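Local coordinates for putative L-alanine-DL-glutamate epimerase (Burkholderia xenovorans, PDB 3GO2), which probably acts as a magnesium-dependent racemase or epimerase of the mandelate racemase/muconate lactonizing enzyme family, at residues S266-L271 with N284-A289; F242-D247 with S261-S266; E276-F281 with A305-A310; I313-H318 with A334-L339. All blocks are in the same frame, centred on the assembly; numbering follows the deposited sequence.

Contact 1: residues S266-L271 with N284-A289. With MG (magnesium ion), chain C; MG (magnesium ion), chain B.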
loop_
_atom_site.group_PDB
_atom_site.type_symbol
_atom_site.label_atom_id
_atom_site.label_comp_id
_atom_site.label_asym_id
_atom_site.label_seq_id
_atom_site.Cartn_x
_atom_site.Cartn_y
_atom_site.Cartn_z
ATOM N N SER A 266 19.589 -9.998 -12.024
ATOM C CA SER A 266 18.922 -11.264 -12.266
ATOM C C SER A 266 18.830 -12.064 -10.977
ATOM O O SER A 266 19.649 -11.900 -10.065
ATOM C CB SER A 266 19.663 -12.042 -13.336
ATOM O OG SER A 266 20.935 -12.402 -12.886
ATOM N N SER A 267 17.820 -12.908 -10.883
ATOM C CA SER A 267 17.627 -13.742 -9.702
ATOM C C SER A 267 16.691 -14.887 -10.043
ATOM O O SER A 267 16.250 -15.027 -11.179
ATOM C CB SER A 267 17.044 -12.914 -8.537
ATOM O OG SER A 267 17.180 -13.574 -7.288
ATOM N N CYS A 268 16.404 -15.699 -9.044
ATOM C CA CYS A 268 15.276 -16.645 -9.012
ATOM C C CYS A 268 15.631 -18.081 -9.386
ATOM O O CYS A 268 14.719 -18.911 -9.407
ATOM C CB CYS A 268 14.086 -16.195 -9.840
ATOM S SG CYS A 268 13.530 -14.499 -9.543
ATOM N N GLU A 269 16.909 -18.389 -9.639
ATOM C CA GLU A 269 17.279 -19.717 -10.116
ATOM C C GLU A 269 16.980 -20.838 -9.134
ATOM O O GLU A 269 17.009 -22.011 -9.524
ATOM C CB GLU A 269 18.762 -19.778 -10.509
ATOM C CG GLU A 269 19.733 -19.899 -9.350
ATOM C CD GLU A 269 21.169 -19.886 -9.798
ATOM O OE1 GLU A 269 22.010 -20.279 -8.999
ATOM O OE2 GLU A 269 21.454 -19.521 -10.939
ATOM N N THR A 270 16.695 -20.493 -7.878
ATOM C CA THR A 270 16.464 -21.488 -6.857
ATOM C C THR A 270 14.992 -21.613 -6.488
ATOM O O THR A 270 14.679 -22.280 -5.492
ATOM C CB THR A 270 17.323 -21.276 -5.592
ATOM O OG1 THR A 270 16.820 -20.182 -4.811
ATOM C CG2 THR A 270 18.785 -21.067 -5.955
ATOM N N LEU A 271 14.115 -20.960 -7.244
ATOM C CA LEU A 271 12.696 -20.878 -6.893
ATOM C C LEU A 271 11.829 -21.850 -7.710
ATOM O O LEU A 271 12.163 -22.211 -8.855
ATOM C CB LEU A 271 12.188 -19.464 -7.118
ATOM C CG LEU A 271 12.899 -18.330 -6.412
ATOM C CD1 LEU A 271 12.189 -16.981 -6.734
ATOM C CD2 LEU A 271 12.981 -18.582 -4.910
ATOM N N ASN A 284 8.992 -5.711 -7.961
ATOM C CA ASN A 284 9.920 -5.137 -8.959
ATOM C C ASN A 284 11.354 -5.500 -8.627
ATOM O O ASN A 284 12.276 -4.688 -8.801
ATOM C CB ASN A 284 9.811 -3.609 -9.038
ATOM C CG ASN A 284 8.504 -3.156 -9.565
ATOM O OD1 ASN A 284 8.067 -3.615 -10.609
ATOM N ND2 ASN A 284 7.870 -2.212 -8.863
ATOM N N ALA A 285 11.573 -6.728 -8.159
ATOM C CA ALA A 285 12.885 -7.103 -7.660
ATOM C C ALA A 285 13.888 -7.471 -8.762
ATOM O O ALA A 285 15.091 -7.498 -8.483
ATOM C CB ALA A 285 12.771 -8.295 -6.653
ATOM N N VAL A 286 13.429 -7.786 -9.976
ATOM C CA VAL A 286 14.360 -8.294 -11.016
ATOM C C VAL A 286 14.217 -7.664 -12.399
ATOM O O VAL A 286 13.115 -7.331 -12.852
ATOM C CB VAL A 286 14.300 -9.832 -11.184
ATOM C CG1 VAL A 286 14.658 -10.544 -9.861
ATOM C CG2 VAL A 286 12.961 -10.267 -11.704
ATOM N N ASP A 287 15.352 -7.497 -13.070
ATOM C CA ASP A 287 15.336 -7.292 -14.508
ATOM C C ASP A 287 15.082 -8.604 -15.259
ATOM O O ASP A 287 14.310 -8.638 -16.239
ATOM C CB ASP A 287 16.645 -6.678 -14.982
ATOM C CG ASP A 287 16.823 -5.264 -14.501
ATOM O OD1 ASP A 287 16.403 -4.343 -15.220
ATOM O OD2 ASP A 287 17.339 -5.051 -13.379
ATOM N N VAL A 288 15.786 -9.654 -14.850
ATOM C CA VAL A 288 15.726 -10.971 -15.512
ATOM C C VAL A 288 15.425 -12.055 -14.505
ATOM O O VAL A 288 16.008 -12.057 -13.423
ATOM C CB VAL A 288 17.056 -11.273 -16.193
ATOM C CG1 VAL A 288 17.058 -12.687 -16.800
ATOM C CG2 VAL A 288 17.360 -10.198 -17.264
ATOM N N ALA A 289 14.516 -12.964 -14.851
ATOM C CA ALA A 289 14.212 -14.105 -14.005
ATOM C C ALA A 289 14.885 -15.356 -14.531
ATOM O O ALA A 289 14.650 -15.751 -15.677
ATOM C CB ALA A 289 12.694 -14.294 -13.857
HETATM MG MG MG C . 15.090 -22.422 -3.171
HETATM MG MG MG B . 23.885 -18.775 -10.569
HETATM O O HOH W 1 24.586 -20.122 -9.625
HETATM O O HOH W 2 23.004 -17.262 -8.952
HETATM O O HOH W 3 14.027 -24.265 -2.136
HETATM O O HOH W 4 12.824 -21.435 -2.660
#

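Contact 2: residues F242-D247 with S261-S266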
loop_
_atom_site.group_PDB
_atom_site.type_symbol
_atom_site.label_atom_id
_atom_site.label_comp_id
_atom_site.label_asym_id
_atom_site.label_seq_id
_atom_site.Cartn_x
_atom_site.Cartn_y
_atom_site.Cartn_z
ATOM N N PHE A 242 26.459 -7.116 -17.972
ATOM C CA PHE A 242 25.247 -7.609 -18.627
ATOM C C PHE A 242 24.172 -7.859 -17.584
ATOM O O PHE A 242 23.013 -7.500 -17.757
ATOM C CB PHE A 242 25.613 -8.893 -19.358
ATOM C CG PHE A 242 24.495 -9.560 -20.095
ATOM C CD1 PHE A 242 24.399 -9.456 -21.476
ATOM C CD2 PHE A 242 23.600 -10.387 -19.439
ATOM C CE1 PHE A 242 23.411 -10.141 -22.151
ATOM C CE2 PHE A 242 22.591 -11.040 -20.127
ATOM C CZ PHE A 242 22.512 -10.938 -21.480
ATOM N N TRP A 243 24.587 -8.458 -16.475
ATOM C CA TRP A 243 23.763 -8.545 -15.300
ATOM C C TRP A 243 24.618 -8.789 -14.061
ATOM O O TRP A 243 25.757 -9.277 -14.151
ATOM C CB TRP A 243 22.625 -9.571 -15.447
ATOM C CG TRP A 243 22.887 -11.054 -15.310
ATOM C CD1 TRP A 243 23.720 -11.691 -14.423
ATOM C CD2 TRP A 243 22.200 -12.077 -16.023
ATOM N NE1 TRP A 243 23.613 -13.051 -14.567
ATOM C CE2 TRP A 243 22.669 -13.319 -15.532
ATOM C CE3 TRP A 243 21.199 -12.072 -17.019
ATOM C CZ2 TRP A 243 22.203 -14.531 -16.023
ATOM C CZ3 TRP A 243 20.742 -13.269 -17.503
ATOM C CH2 TRP A 243 21.242 -14.499 -17.006
ATOM N N VAL A 244 24.028 -8.486 -12.905
ATOM C CA VAL A 244 24.558 -8.912 -11.613
ATOM C C VAL A 244 23.477 -9.811 -11.006
ATOM O O VAL A 244 22.321 -9.426 -10.846
ATOM C CB VAL A 244 24.850 -7.752 -10.670
ATOM C CG1 VAL A 244 25.343 -8.278 -9.320
ATOM C CG2 VAL A 244 25.849 -6.816 -11.289
ATOM N N GLU A 245 23.874 -11.045 -10.733
ATOM C CA GLU A 245 22.978 -12.098 -10.303
ATOM C C GLU A 245 23.063 -12.290 -8.806
ATOM O O GLU A 245 24.157 -12.516 -8.250
ATOM C CB GLU A 245 23.371 -13.378 -11.043
ATOM C CG GLU A 245 22.481 -14.545 -10.870
ATOM C CD GLU A 245 22.865 -15.720 -11.813
ATOM O OE1 GLU A 245 22.395 -16.841 -11.552
ATOM O OE2 GLU A 245 23.586 -15.518 -12.821
ATOM N N ILE A 246 21.902 -12.167 -8.155
ATOM C CA ILE A 246 21.803 -12.201 -6.702
ATOM C C ILE A 246 20.638 -13.106 -6.325
ATOM O O ILE A 246 19.510 -12.792 -6.655
ATOM C CB ILE A 246 21.534 -10.804 -6.129
ATOM C CG1 ILE A 246 22.689 -9.845 -6.446
ATOM C CG2 ILE A 246 21.294 -10.890 -4.587
ATOM C CD1 ILE A 246 22.455 -8.372 -6.060
ATOM N N ASP A 247 20.921 -14.214 -5.647
ATOM C CA ASP A 247 19.887 -15.070 -5.097
ATOM C C ASP A 247 19.526 -14.555 -3.708
ATOM O O ASP A 247 20.389 -14.179 -2.926
ATOM C CB ASP A 247 20.349 -16.518 -5.062
ATOM C CG ASP A 247 20.591 -17.054 -6.425
ATOM O OD1 ASP A 247 19.639 -17.048 -7.239
ATOM O OD2 ASP A 247 21.741 -17.455 -6.688
ATOM N N SER A 261 20.532 -0.162 -8.173
ATOM C CA SER A 261 21.527 -0.754 -9.047
ATOM C C SER A 261 21.618 -0.035 -10.371
ATOM O O SER A 261 20.585 0.199 -10.985
ATOM C CB SER A 261 21.162 -2.206 -9.333
ATOM O OG SER A 261 22.147 -2.807 -10.164
ATOM N N PRO A 262 22.851 0.248 -10.850
ATOM C CA PRO A 262 23.017 0.772 -12.209
ATOM C C PRO A 262 23.205 -0.349 -13.210
ATOM O O PRO A 262 23.404 -0.092 -14.390
ATOM C CB PRO A 262 24.300 1.603 -12.103
ATOM C CG PRO A 262 25.119 0.853 -11.141
ATOM C CD PRO A 262 24.129 0.266 -10.117
ATOM N N HIS A 263 23.128 -1.588 -12.738
ATOM C CA HIS A 263 23.207 -2.778 -13.572
ATOM C C HIS A 263 21.920 -3.586 -13.555
ATOM O O HIS A 263 21.210 -3.600 -12.564
ATOM C CB HIS A 263 24.286 -3.706 -13.040
ATOM C CG HIS A 263 25.610 -3.043 -12.858
ATOM N ND1 HIS A 263 26.268 -2.438 -13.895
ATOM C CD2 HIS A 263 26.384 -2.875 -11.761
ATOM C CE1 HIS A 263 27.407 -1.928 -13.450
ATOM N NE2 HIS A 263 27.499 -2.172 -12.161
ATOM N N PRO A 264 21.653 -4.323 -14.628
ATOM C CA PRO A 264 20.516 -5.245 -14.594
ATOM C C PRO A 264 20.715 -6.291 -13.506
ATOM O O PRO A 264 21.834 -6.793 -13.343
ATOM C CB PRO A 264 20.522 -5.885 -16.006
ATOM C CG PRO A 264 21.326 -4.895 -16.847
ATOM C CD PRO A 264 22.336 -4.309 -15.937
ATOM N N ILE A 265 19.653 -6.608 -12.771
ATOM C CA ILE A 265 19.705 -7.625 -11.706
ATOM C C ILE A 265 18.948 -8.850 -12.147
ATOM O O ILE A 265 17.801 -8.770 -12.627
ATOM C CB ILE A 265 19.080 -7.100 -10.393
ATOM C CG1 ILE A 265 19.859 -5.885 -9.883
ATOM C CG2 ILE A 265 19.003 -8.189 -9.312
ATOM C CD1 ILE A 265 21.307 -6.135 -9.571
ATOM N N SER A 266 19.589 -9.998 -12.024
ATOM C CA SER A 266 18.922 -11.264 -12.266
ATOM C C SER A 266 18.830 -12.064 -10.977
ATOM O O SER A 266 19.649 -11.900 -10.065
ATOM C CB SER A 266 19.663 -12.042 -13.336
ATOM O OG SER A 266 20.935 -12.402 -12.886
#

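Contact 3: residues E276-F281 with A305-A310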
loop_
_atom_site.group_PDB
_atom_site.type_symbol
_atom_site.label_atom_id
_atom_site.label_comp_id
_atom_site.label_asym_id
_atom_site.label_seq_id
_atom_site.Cartn_x
_atom_site.Cartn_y
_atom_site.Cartn_z
ATOM N N GLU A 276 6.334 -19.013 -5.989
ATOM C CA GLU A 276 7.570 -18.517 -5.374
ATOM C C GLU A 276 8.149 -17.326 -6.130
ATOM O O GLU A 276 8.810 -16.491 -5.528
ATOM C CB GLU A 276 8.619 -19.613 -5.216
ATOM C CG GLU A 276 8.241 -20.638 -4.148
ATOM C CD GLU A 276 9.363 -21.615 -3.837
ATOM O OE1 GLU A 276 10.484 -21.443 -4.388
ATOM O OE2 GLU A 276 9.116 -22.569 -3.045
ATOM N N PHE A 277 7.885 -17.245 -7.436
ATOM C CA PHE A 277 8.394 -16.137 -8.242
ATOM C C PHE A 277 7.582 -14.874 -7.971
ATOM O O PHE A 277 8.120 -13.765 -8.031
ATOM C CB PHE A 277 8.332 -16.464 -9.740
ATOM C CG PHE A 277 9.469 -17.328 -10.252
ATOM C CD1 PHE A 277 10.483 -16.751 -11.016
ATOM C CD2 PHE A 277 9.544 -18.688 -9.991
ATOM C CE1 PHE A 277 11.554 -17.522 -11.525
ATOM C CE2 PHE A 277 10.596 -19.452 -10.495
ATOM C CZ PHE A 277 11.598 -18.857 -11.242
ATOM N N LYS A 278 6.291 -15.051 -7.692
ATOM C CA LYS A 278 5.347 -13.947 -7.622
ATOM C C LYS A 278 5.773 -12.821 -6.684
ATOM O O LYS A 278 5.701 -11.666 -7.088
ATOM C CB LYS A 278 3.948 -14.462 -7.289
ATOM C CG LYS A 278 2.895 -13.366 -7.058
ATOM C CD LYS A 278 1.515 -13.982 -6.811
ATOM C CE LYS A 278 0.643 -13.092 -5.945
ATOM N NZ LYS A 278 0.430 -11.704 -6.534
ATOM N N PRO A 279 6.201 -13.112 -5.429
ATOM C CA PRO A 279 6.564 -11.991 -4.576
ATOM C C PRO A 279 7.709 -11.112 -5.122
ATOM O O PRO A 279 7.721 -9.903 -4.882
ATOM C CB PRO A 279 6.974 -12.656 -3.256
ATOM C CG PRO A 279 6.522 -14.021 -3.341
ATOM C CD PRO A 279 6.220 -14.390 -4.705
ATOM N N PHE A 280 8.620 -11.706 -5.887
ATOM C CA PHE A 280 9.710 -10.968 -6.478
ATOM C C PHE A 280 9.202 -10.073 -7.587
ATOM O O PHE A 280 9.580 -8.899 -7.671
ATOM C CB PHE A 280 10.804 -11.921 -6.962
ATOM C CG PHE A 280 11.476 -12.661 -5.831
ATOM C CD1 PHE A 280 12.570 -12.125 -5.201
ATOM C CD2 PHE A 280 10.983 -13.884 -5.391
ATOM C CE1 PHE A 280 13.180 -12.796 -4.135
ATOM C CE2 PHE A 280 11.573 -14.564 -4.359
ATOM C CZ PHE A 280 12.699 -14.003 -3.721
ATOM N N PHE A 281 8.319 -10.593 -8.436
ATOM C CA PHE A 281 7.800 -9.770 -9.523
ATOM C C PHE A 281 6.912 -8.644 -8.958
ATOM O O PHE A 281 6.973 -7.494 -9.430
ATOM C CB PHE A 281 7.036 -10.621 -10.533
ATOM C CG PHE A 281 7.873 -11.673 -11.270
ATOM C CD1 PHE A 281 9.242 -11.796 -11.109
ATOM C CD2 PHE A 281 7.254 -12.528 -12.180
ATOM C CE1 PHE A 281 9.960 -12.759 -11.793
ATOM C CE2 PHE A 281 7.973 -13.492 -12.869
ATOM C CZ PHE A 281 9.333 -13.600 -12.679
ATOM N N ALA A 305 7.392 -18.957 -17.231
ATOM C CA ALA A 305 7.750 -18.065 -18.328
ATOM C C ALA A 305 6.590 -17.166 -18.776
ATOM O O ALA A 305 6.773 -15.970 -19.031
ATOM C CB ALA A 305 8.285 -18.870 -19.513
ATOM N N ALA A 306 5.393 -17.737 -18.902
ATOM C CA ALA A 306 4.203 -16.965 -19.247
ATOM C C ALA A 306 3.890 -15.892 -18.223
ATOM O O ALA A 306 3.455 -14.784 -18.585
ATOM C CB ALA A 306 2.976 -17.891 -19.426
ATOM N N PHE A 307 4.080 -16.232 -16.949
ATOM C CA PHE A 307 3.848 -15.314 -15.843
ATOM C C PHE A 307 4.836 -14.142 -15.933
ATOM O O PHE A 307 4.426 -12.968 -15.835
ATOM C CB PHE A 307 3.979 -16.079 -14.517
ATOM C CG PHE A 307 3.876 -15.219 -13.302
ATOM C CD1 PHE A 307 2.762 -14.430 -13.065
ATOM C CD2 PHE A 307 4.859 -15.267 -12.337
ATOM C CE1 PHE A 307 2.672 -13.693 -11.904
ATOM C CE2 PHE A 307 4.772 -14.540 -11.190
ATOM C CZ PHE A 307 3.692 -13.725 -10.988
ATOM N N ALA A 308 6.115 -14.447 -16.181
ATOM C CA ALA A 308 7.123 -13.425 -16.368
ATOM C C ALA A 308 6.789 -12.544 -17.567
ATOM O O ALA A 308 6.948 -11.322 -17.505
ATOM C CB ALA A 308 8.523 -14.085 -16.568
ATOM N N ASP A 309 6.301 -13.168 -18.637
ATOM C CA ASP A 309 5.971 -12.434 -19.851
ATOM C C ASP A 309 4.944 -11.335 -19.582
ATOM O O ASP A 309 5.050 -10.232 -20.135
ATOM C CB ASP A 309 5.444 -13.416 -20.892
ATOM C CG ASP A 309 5.280 -12.790 -22.231
ATOM O OD1 ASP A 309 6.257 -12.156 -22.686
ATOM O OD2 ASP A 309 4.173 -12.935 -22.803
ATOM N N ALA A 310 3.973 -11.611 -18.721
ATOM C CA ALA A 310 2.918 -10.622 -18.410
ATOM C C ALA A 310 3.442 -9.446 -17.623
ATOM O O ALA A 310 2.855 -8.352 -17.691
ATOM C CB ALA A 310 1.730 -11.314 -17.665
#

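Contact 4: residues I313-H318 with A334-L339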
loop_
_atom_site.group_PDB
_atom_site.type_symbol
_atom_site.label_atom_id
_atom_site.label_comp_id
_atom_site.label_asym_id
_atom_site.label_seq_id
_atom_site.Cartn_x
_atom_site.Cartn_y
_atom_site.Cartn_z
ATOM N N ILE A 313 9.089 -9.367 -18.160
ATOM C CA ILE A 313 10.365 -9.857 -17.702
ATOM C C ILE A 313 10.788 -11.021 -18.587
ATOM O O ILE A 313 10.010 -11.939 -18.802
ATOM C CB ILE A 313 10.241 -10.357 -16.229
ATOM C CG1 ILE A 313 9.889 -9.194 -15.301
ATOM C CG2 ILE A 313 11.514 -11.070 -15.770
ATOM C CD1 ILE A 313 9.518 -9.629 -13.886
ATOM N N ASN A 314 12.010 -10.962 -19.114
ATOM C CA ASN A 314 12.556 -12.062 -19.877
ATOM C C ASN A 314 13.244 -13.045 -18.939
ATOM O O ASN A 314 13.699 -12.680 -17.832
ATOM C CB ASN A 314 13.538 -11.538 -20.940
ATOM C CG ASN A 314 12.825 -10.861 -22.092
ATOM O OD1 ASN A 314 11.604 -10.891 -22.166
ATOM N ND2 ASN A 314 13.591 -10.225 -22.990
ATOM N N VAL A 315 13.313 -14.298 -19.387
ATOM C CA VAL A 315 13.797 -15.399 -18.537
ATOM C C VAL A 315 15.032 -16.041 -19.125
ATOM O O VAL A 315 15.270 -15.956 -20.342
ATOM C CB VAL A 315 12.704 -16.474 -18.329
ATOM C CG1 VAL A 315 11.469 -15.864 -17.717
ATOM C CG2 VAL A 315 12.342 -17.157 -19.659
ATOM N N ALA A 316 15.834 -16.662 -18.275
ATOM C CA ALA A 316 17.022 -17.385 -18.732
ATOM C C ALA A 316 17.070 -18.725 -18.009
ATOM O O ALA A 316 16.930 -18.771 -16.801
ATOM C CB ALA A 316 18.296 -16.598 -18.433
ATOM N N PRO A 317 17.305 -19.820 -18.747
ATOM C CA PRO A 317 17.470 -21.096 -18.034
ATOM C C PRO A 317 18.730 -21.188 -17.202
ATOM O O PRO A 317 19.767 -20.592 -17.551
ATOM C CB PRO A 317 17.562 -22.134 -19.161
ATOM C CG PRO A 317 17.313 -21.443 -20.376
ATOM C CD PRO A 317 17.272 -19.993 -20.204
ATOM N N HIS A 318 18.620 -21.916 -16.087
ATOM C CA HIS A 318 19.751 -22.296 -15.265
ATOM C C HIS A 318 20.277 -23.617 -15.833
ATOM O O HIS A 318 19.573 -24.636 -15.867
ATOM C CB HIS A 318 19.285 -22.463 -13.834
ATOM C CG HIS A 318 20.384 -22.633 -12.852
ATOM N ND1 HIS A 318 20.180 -23.228 -11.629
ATOM C CD2 HIS A 318 21.680 -22.228 -12.869
ATOM C CE1 HIS A 318 21.298 -23.179 -10.932
ATOM N NE2 HIS A 318 22.230 -22.596 -11.664
ATOM N N ALA A 334 13.818 -22.838 -27.024
ATOM C CA ALA A 334 13.248 -22.761 -28.351
ATOM C C ALA A 334 11.825 -22.210 -28.416
ATOM O O ALA A 334 11.441 -21.560 -29.401
ATOM C CB ALA A 334 13.317 -24.138 -29.011
ATOM N N ALA A 335 11.029 -22.470 -27.369
ATOM C CA ALA A 335 9.610 -22.214 -27.364
ATOM C C ALA A 335 9.197 -20.926 -26.621
ATOM O O ALA A 335 8.077 -20.418 -26.803
ATOM C CB ALA A 335 8.886 -23.431 -26.745
ATOM N N VAL A 336 10.077 -20.419 -25.761
ATOM C CA VAL A 336 9.733 -19.251 -24.929
ATOM C C VAL A 336 9.991 -17.932 -25.664
ATOM O O VAL A 336 11.130 -17.669 -26.031
ATOM C CB VAL A 336 10.522 -19.274 -23.621
ATOM C CG1 VAL A 336 10.351 -17.967 -22.888
ATOM C CG2 VAL A 336 10.038 -20.469 -22.760
ATOM N N PRO A 337 8.949 -17.086 -25.893
ATOM C CA PRO A 337 9.245 -15.833 -26.594
ATOM C C PRO A 337 10.144 -14.913 -25.790
ATOM O O PRO A 337 11.090 -14.334 -26.344
ATOM C CB PRO A 337 7.868 -15.166 -26.763
ATOM C CG PRO A 337 7.018 -15.787 -25.720
ATOM C CD PRO A 337 7.513 -17.208 -25.598
ATOM N N ASN A 338 9.863 -14.789 -24.503
ATOM C CA ASN A 338 10.535 -13.822 -23.637
ATOM C C ASN A 338 11.846 -14.390 -23.064
ATOM O O ASN A 338 12.009 -14.520 -21.861
ATOM C CB ASN A 338 9.578 -13.314 -22.532
ATOM C CG ASN A 338 8.933 -14.448 -21.709
ATOM O OD1 ASN A 338 8.449 -15.431 -22.275
ATOM N ND2 ASN A 338 8.894 -14.285 -20.387
ATOM N N LEU A 339 12.772 -14.748 -23.964
ATOM C CA LEU A 339 14.030 -15.396 -23.608
ATOM C C LEU A 339 15.173 -14.386 -23.582
ATOM O O LEU A 339 15.515 -13.789 -24.619
ATOM C CB LEU A 339 14.365 -16.521 -24.594
ATOM C CG LEU A 339 15.694 -17.248 -24.387
ATOM C CD1 LEU A 339 15.656 -18.186 -23.172
ATOM C CD2 LEU A 339 16.074 -18.030 -25.662
#

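Contact 1: residues S266-L271 with N284-A289
The peptide groups of S267 and V288 meet here: S267 N donates to V288 O (3.2 Å, 152° at the hydrogen). The same oxygen also takes a CA-H contact from S266, with CA 3.2 Å away. On one face of the sheet the CB atoms of S266 and V288 lie side by side, 3.9 Å apart, near W243. S267 points to the other face, with A289. Its CB rests on V286 CG1 at 3.6 Å, and just past the strand C268 SG touches V286 CG1 and, more loosely, A289 CB. S267 OG is turned anti to its own N (chi1 -164°), which takes it to the carbonyl of I246, next to strand 243-245. D287 OD2 accepts from I265 N and forms a salt bridge with R258.

A type I turn, C268 to L271, follows strand 265-267. It carries both metal ligands of this segment. The E269 carboxylate bonds one magnesium ion through OE2 at 2.6 Å, and D219 and E245 complete its protein ligands. T270 O bonds a second magnesium ion at 2.4 Å, with two waters, Y249 OH of the same chain and P78 O of a neighbouring subunit. The parallel bridges thus hold the strand that leads into the turn bearing E269. Three carboxylates around one magnesium ion are the hallmark of the enolase superfamily, where the metal probably stabilises an enolate intermediate.

Contact 2: residues F242-D247 with S261-S266
S266 sits under the indole of W243: its CB is 3.8 Å from the centroid of the five-membered ring and 15° off the normal, a CH-pi contact. Its OG is on the same face, 3.1 Å from the ring plane and over the five-membered ring, and 3.2 Å from E245 CB. W243 NE1 is close to this hydroxyl, but the angle is poor. The indole N-H turns instead to E245 OE2 in a weak bond of 3.0 Å.

E245 is extended, with CG anti to the backbone N (chi1 -173°). Its carboxylate reaches a magnesium ion and a salt bridge with K163. Beneath these side chains the two strands run parallel. V244 N donates to P264 O, S266 N to V244 O and I246 N to S266 O. They are successive strands of the beta-alpha-beta unit closed over helix 251-259, part of the enolase-family barrel.

On the opposite face V244 CB packs on I265 CD1 at 4.0 Å, and I246 CD1 meets the same methyl. V244 CG2 approaches H263 CB at 3.9 Å. Further out, H263 is held by NE2 to L236 O, while S261 OG donates to H263 O (2.7 Å) on a lone pair in the carbonyl plane.

Contact 3: residues E276-F281 with A305-A310
F307 is the first residue of 305-310 to reach helix 276-281, and it makes most of the contact. With CG anti to the backbone N (chi1 175°), its ring extends across the gap between the helices. The ring's edge meets the backbone of the other helix: CE2 is 3.7 Å from K278 CA, near the plane of the ring, and F277 C lies on the same rim. CZ comes 3.8 Å from K278 CB, where the lysine chain passes at about a right angle. The lysine then runs on to a salt bridge with D282.

F307 CE2 also touches F281 CD2 at 3.3 Å. The two rings are tilted by only 25°, but they are slid apart, with centroids 5.2 Å from each other. They therefore barely overlap. H311 packs edge-to-face on both rings.

A308 comes next. Its CA lies 3.6 Å from F281 CE2, and its CB lies 3.8 Å from the same atom. F281 is thus wedged between F307 and A308. One face of its ring also lies over F277 O in its own helix, and its side chain reaches A289 of strand 288-291 and I313, just before strand 314-317.

The axes of the two short segments are 10.9 Å apart and run in nearly the same direction, 14° from parallel. Phenylalanines fill this rather wide spacing, and the contact is apolar throughout. Side-by-side helices pointing the same way around a ring of parallel strands are typical of the outer layer of a TIM-type barrel such as the enolase C-terminal domain.

Contact 4: residues I313-H318 with A334-L339
N338 bonds I313 and V315 with two parts of one residue. Its side-chain ND2 donates to I313 O at 3.0 Å and 170°, in the plane of that carbonyl and in the plane of its own amide. Its backbone O takes the N-H of V315 at 2.8 Å. ND2 also donates to A305 O in helix 298-310, and these two acceptors should fix the rotation of the amide. The side chain can turn back to the strand because CG sits between the backbone N and the carbonyl carbon (chi1 54°). N338 is also the centre of an inverse gamma turn, closed by a weak bond from L339 N to P337 O.

N314 lies against this turn, with OD1 3.2 Å from N338 CB. The two amide planes are 66° apart. The N314 amide is bonded to N190, A188 and K225 of a neighbouring subunit, so the strand edge here also serves the assembly.

Apolar contacts follow. V315 CG2 meets V336 CG1 at 3.9 Å. P317 CD meets L339 CD1 at 3.8 Å, the leucine crossing the proline ring at about a right angle. V315 and L339 form a single backbone bridge. Segment 334-339 leads from helix 323-335 towards strand 342-344, so the contact joins a barrel strand to the chain returning from the helix after it. This is the repeated beta-alpha arrangement of the enolase-family barrel.

Along the chain, contact 2 closes before contact 1 opens, and the two share S266 and strand 265-267; their centres are 9 Å apart. Contact 3 alternates with contact 1, because helix 273-282 joins the two strands of contact 1; these centres are also 9 Å apart. Contact 4 comes last, 12 Å from contacts 1 and 3. Contacts 1 and 2, and the 313-318 side of contact 4, use neighbouring parallel strands of one sheet, in the order 243-245, 265-267, 288-291, 314-317. Contact 3 joins two helices outside it. Together they describe one side of the barrel, with the metal-binding E245 at the end of one strand and E269 in the turn after the next. All four touch a second subunit.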